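Shikimate dehydrogenase (Listeria monocytogenes, PDB 3TNL) catalyses the reversible, NADPH-linked reduction of 3-dehydroshikimate to shikimate, a step of the chorismate pathway that leads to the aromatic amino acids. Local coordinates at residues Leu108-Asn122 / Asp127-Thr139. Numbering follows the deposited sequence.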
loop_
_atom_site.group_PDB
_atom_site.type_symbol
_atom_site.label_atom_id
_atom_site.label_comp_id
_atom_site.label_asym_id
_atom_site.label_seq_id
_atom_site.Cartn_x
_atom_site.Cartn_y
_atom_site.Cartn_z
ATOM N N LEU B 108 10.681 15.791 -4.684
ATOM C CA LEU B 108 9.383 16.262 -5.128
ATOM C C LEU B 108 9.530 17.233 -6.278
ATOM O O LEU B 108 10.657 17.619 -6.656
ATOM C CB LEU B 108 8.649 16.914 -3.955
ATOM C CG LEU B 108 8.527 16.097 -2.654
ATOM C CD1 LEU B 108 7.711 16.857 -1.597
ATOM C CD2 LEU B 108 7.917 14.706 -2.917
ATOM N N ASP B 109 8.415 17.632 -6.851
ATOM C CA ASP B 109 8.419 18.515 -8.012
ATOM C C ASP B 109 7.990 19.939 -7.698
ATOM O O ASP B 109 8.485 20.891 -8.345
ATOM C CB ASP B 109 7.506 17.932 -9.091
ATOM C CG ASP B 109 7.891 16.517 -9.436
ATOM O OD1 ASP B 109 9.091 16.312 -9.777
ATOM O OD2 ASP B 109 7.040 15.605 -9.376
ATOM N N LYS B 110 7.075 20.107 -6.737
ATOM C CA LYS B 110 6.552 21.419 -6.362
ATOM C C LYS B 110 6.303 21.468 -4.855
ATOM O O LYS B 110 6.132 20.422 -4.219
ATOM C CB LYS B 110 5.212 21.692 -7.057
ATOM C CG LYS B 110 5.275 21.820 -8.575
ATOM C CD LYS B 110 3.909 22.256 -9.135
ATOM C CE LYS B 110 3.991 22.531 -10.625
ATOM N NZ LYS B 110 4.919 23.669 -10.925
ATOM N N LEU B 111 6.227 22.674 -4.309
ATOM C CA LEU B 111 5.951 22.882 -2.872
ATOM C C LEU B 111 4.940 23.990 -2.687
ATOM O O LEU B 111 4.910 24.966 -3.463
ATOM C CB LEU B 111 7.220 23.290 -2.125
ATOM C CG LEU B 111 8.440 22.359 -2.161
ATOM C CD1 LEU B 111 9.634 23.053 -1.537
ATOM C CD2 LEU B 111 8.086 21.043 -1.421
ATOM N N SER B 112 4.094 23.867 -1.679
ATOM C CA SER B 112 3.198 24.950 -1.328
ATOM C C SER B 112 4.080 26.098 -0.772
ATOM O O SER B 112 5.237 25.886 -0.413
ATOM C CB SER B 112 2.215 24.516 -0.243
ATOM O OG SER B 112 2.884 24.303 0.991
ATOM N N PRO B 113 3.531 27.312 -0.682
ATOM C CA PRO B 113 4.350 28.390 -0.131
ATOM C C PRO B 113 4.886 28.129 1.277
ATOM O O PRO B 113 6.053 28.409 1.542
ATOM C CB PRO B 113 3.396 29.585 -0.132
ATOM C CG PRO B 113 2.474 29.303 -1.258
ATOM C CD PRO B 113 2.271 27.809 -1.256
ATOM N N ALA B 114 4.077 27.583 2.166
ATOM C CA ALA B 114 4.513 27.325 3.524
ATOM C C ALA B 114 5.527 26.194 3.581
ATOM O O ALA B 114 6.477 26.246 4.354
ATOM C CB ALA B 114 3.321 27.015 4.412
ATOM N N ALA B 115 5.339 25.149 2.762
ATOM C CA ALA B 115 6.305 24.065 2.746
ATOM C C ALA B 115 7.664 24.579 2.322
ATOM O O ALA B 115 8.705 24.173 2.869
ATOM C CB ALA B 115 5.858 22.928 1.837
ATOM N N GLU B 116 7.672 25.453 1.317
ATOM C CA GLU B 116 8.902 26.061 0.834
ATOM C C GLU B 116 9.558 26.884 1.950
ATOM O O GLU B 116 10.723 26.691 2.278
ATOM C CB GLU B 116 8.582 26.965 -0.369
ATOM C CG GLU B 116 9.770 27.778 -0.923
ATOM C CD GLU B 116 10.838 26.929 -1.579
ATOM O OE1 GLU B 116 10.494 26.020 -2.364
ATOM O OE2 GLU B 116 12.036 27.209 -1.355
ATOM N N LEU B 117 8.780 27.759 2.577
ATOM C CA LEU B 117 9.341 28.676 3.585
ATOM C C LEU B 117 9.738 27.946 4.862
ATOM O O LEU B 117 10.787 28.206 5.431
ATOM C CB LEU B 117 8.388 29.838 3.859
ATOM C CG LEU B 117 8.874 30.949 4.781
ATOM C CD1 LEU B 117 10.175 31.571 4.287
ATOM C CD2 LEU B 117 7.787 31.987 4.908
ATOM N N VAL B 118 8.906 27.025 5.327
ATOM C CA VAL B 118 9.247 26.255 6.515
ATOM C C VAL B 118 10.466 25.364 6.244
ATOM O O VAL B 118 11.348 25.210 7.084
ATOM C CB VAL B 118 8.084 25.371 6.990
ATOM C CG1 VAL B 118 8.545 24.396 8.090
ATOM C CG2 VAL B 118 6.899 26.210 7.486
ATOM N N GLY B 119 10.505 24.770 5.058
ATOM C CA GLY B 119 11.559 23.837 4.720
ATOM C C GLY B 119 11.248 22.424 5.148
ATOM O O GLY B 119 12.159 21.589 5.321
ATOM N N ALA B 120 9.975 22.148 5.390
ATOM C CA ALA B 120 9.520 20.801 5.762
ATOM C C ALA B 120 8.221 20.487 5.020
ATOM O O ALA B 120 7.424 21.359 4.713
ATOM C CB ALA B 120 9.290 20.687 7.271
ATOM N N VAL B 121 8.020 19.202 4.764
ATOM C CA VAL B 121 6.835 18.686 4.107
ATOM C C VAL B 121 6.305 17.532 4.940
ATOM O O VAL B 121 7.064 16.634 5.302
ATOM C CB VAL B 121 7.197 18.110 2.701
ATOM C CG1 VAL B 121 6.028 17.247 2.121
ATOM C CG2 VAL B 121 7.593 19.240 1.751
ATOM N N ASN B 122 5.022 17.535 5.273
ATOM C CA ASN B 122 4.428 16.392 5.956
ATOM C C ASN B 122 3.339 15.706 5.122
ATOM O O ASN B 122 2.821 14.667 5.532
ATOM C CB ASN B 122 3.891 16.743 7.354
ATOM C CG ASN B 122 2.578 17.455 7.323
ATOM O OD1 ASN B 122 2.149 17.996 6.284
ATOM N ND2 ASN B 122 1.887 17.446 8.469
ATOM N N ASP B 127 -0.362 14.515 -8.851
ATOM C CA ASP B 127 -1.298 14.843 -9.936
ATOM C C ASP B 127 -0.601 14.603 -11.262
ATOM O O ASP B 127 0.367 15.291 -11.576
ATOM C CB ASP B 127 -1.729 16.304 -9.862
ATOM C CG ASP B 127 -2.552 16.593 -8.663
ATOM O OD1 ASP B 127 -3.776 16.328 -8.682
ATOM O OD2 ASP B 127 -1.983 17.109 -7.691
ATOM N N ASP B 128 -1.041 13.579 -11.999
ATOM C CA ASP B 128 -0.482 13.273 -13.338
ATOM C C ASP B 128 1.038 13.073 -13.212
ATOM O O ASP B 128 1.796 13.464 -14.100
ATOM C CB ASP B 128 -0.840 14.461 -14.272
ATOM C CG ASP B 128 -0.670 14.167 -15.774
ATOM O OD1 ASP B 128 -0.582 12.986 -16.191
ATOM O OD2 ASP B 128 -0.667 15.169 -16.553
ATOM N N GLY B 129 1.500 12.499 -12.097
ATOM C CA GLY B 129 2.932 12.278 -11.894
ATOM C C GLY B 129 3.745 13.437 -11.321
ATOM O O GLY B 129 4.966 13.360 -11.167
ATOM N N VAL B 130 3.097 14.557 -11.047
ATOM C CA VAL B 130 3.789 15.700 -10.459
ATOM C C VAL B 130 3.501 15.655 -8.966
ATOM O O VAL B 130 2.319 15.604 -8.549
ATOM C CB VAL B 130 3.284 17.031 -11.069
ATOM C CG1 VAL B 130 3.984 18.249 -10.427
ATOM C CG2 VAL B 130 3.478 17.005 -12.586
ATOM N N LEU B 131 4.572 15.605 -8.163
ATOM C CA LEU B 131 4.424 15.544 -6.698
ATOM C C LEU B 131 4.554 16.934 -6.065
ATOM O O LEU B 131 5.572 17.615 -6.245
ATOM C CB LEU B 131 5.493 14.638 -6.088
ATOM C CG LEU B 131 5.565 13.206 -6.577
ATOM C CD1 LEU B 131 6.702 12.491 -5.823
ATOM C CD2 LEU B 131 4.219 12.487 -6.403
ATOM N N THR B 132 3.536 17.324 -5.323
ATOM C CA THR B 132 3.510 18.614 -4.595
ATOM C C THR B 132 3.552 18.312 -3.097
ATOM O O THR B 132 2.763 17.484 -2.597
ATOM C CB THR B 132 2.250 19.431 -4.866
ATOM O OG1 THR B 132 2.064 19.589 -6.278
ATOM C CG2 THR B 132 2.351 20.849 -4.214
ATOM N N GLY B 133 4.503 18.951 -2.416
ATOM C CA GLY B 133 4.681 18.878 -0.991
ATOM C C GLY B 133 3.932 20.010 -0.295
ATOM O O GLY B 133 4.014 21.170 -0.720
ATOM N N HIS B 134 3.206 19.650 0.747
ATOM C CA HIS B 134 2.443 20.560 1.571
ATOM C C HIS B 134 2.849 20.370 3.038
ATOM O O HIS B 134 3.460 19.366 3.404
ATOM C CB HIS B 134 0.944 20.227 1.475
ATOM C CG HIS B 134 0.353 20.417 0.112
ATOM N ND1 HIS B 134 -0.366 21.549 -0.231
ATOM C CD2 HIS B 134 0.377 19.631 -0.990
ATOM C CE1 HIS B 134 -0.747 21.445 -1.495
ATOM N NE2 HIS B 134 -0.339 20.278 -1.970
ATOM N N ILE B 135 2.536 21.352 3.876
ATOM C CA ILE B 135 2.839 21.297 5.303
ATOM C C ILE B 135 1.514 21.595 5.994
ATOM O O ILE B 135 0.921 22.667 5.797
ATOM C CB ILE B 135 4.013 22.261 5.674
ATOM C CG1 ILE B 135 4.442 22.089 7.137
ATOM C CG2 ILE B 135 3.664 23.721 5.341
ATOM C CD1 ILE B 135 4.920 20.675 7.526
ATOM N N THR B 136 1.023 20.634 6.771
ATOM C CA THR B 136 -0.303 20.784 7.360
ATOM C C THR B 136 -0.368 20.923 8.866
ATOM O O THR B 136 -1.460 21.144 9.382
ATOM C CB THR B 136 -1.210 19.580 7.033
ATOM O OG1 THR B 136 -0.814 18.445 7.823
ATOM C CG2 THR B 136 -1.171 19.249 5.537
ATOM N N ASP B 137 0.734 20.772 9.584
ATOM C CA ASP B 137 0.644 20.837 11.055
ATOM C C ASP B 137 0.427 22.257 11.572
ATOM O O ASP B 137 -0.256 22.478 12.558
ATOM C CB ASP B 137 1.805 20.092 11.740
ATOM C CG ASP B 137 3.155 20.360 11.139
ATOM O OD1 ASP B 137 4.150 19.910 11.749
ATOM O OD2 ASP B 137 3.262 20.978 10.077
ATOM N N GLY B 138 0.995 23.228 10.870
ATOM C CA GLY B 138 0.799 24.636 11.219
ATOM C C GLY B 138 -0.647 25.048 11.013
ATOM O O GLY B 138 -1.274 25.602 11.912
ATOM N N THR B 139 -1.163 24.783 9.805
ATOM C CA THR B 139 -2.526 25.035 9.436
ATOM C C THR B 139 -3.486 24.327 10.405
ATOM O O THR B 139 -4.489 24.896 10.817
ATOM C CB THR B 139 -2.756 24.644 7.957
ATOM O OG1 THR B 139 -2.071 25.619 7.153
ATOM C CG2 THR B 139 -4.264 24.630 7.591
HETATM O O HOH W 1 1.118 23.735 2.909
#
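The carboxylate of D109 reaches the main chain of L131: OD2 takes L131 N at 2.7 Å, almost straight (176°), on the lone pair facing away from OD1. With CG beside its own backbone N (chi1 -55°), D109 presents that oxygen to the strand while it also pairs with R87 of helix 79-88. In return, L131 O accepts both D109 N and K110 N. From there 110-111 runs parallel to 130-134 as an edge strand of the mixed sheet: G133 N donates to K110 O at 2.8 Å, and S112 N donates to G133 O. G133 CA is packed closely by L108 CD1, L111 CD2 and both methyls of V121.

S112 then caps helix 113-118, its OG accepting A115 N at 3.1 Å. The same OG is hydrogen-bonded to a water 2.7 Å away, which accepts from I135 N and so bridges S112 to the other segment. Beside it I135 CG2 packs on A114 CB. A120 O, buried against I135, has no polar partner in the model.

N122 closes the far end. Its N donates to H134 O, while chi1 of 78° swings the amide over to T136: in the T136 conformer described here, OD1 accepts T136 N at 2.9 Å from above the carbonyl plane, and ND2 donates in the amide plane to T136 OG1 at 3.0 Å. Both N122 and D137 are inferred shikimate ligands; in that conformer this two-point grip should fix the rotation of the N122 amide, making T136 a probable second-shell support for the substrate pocket.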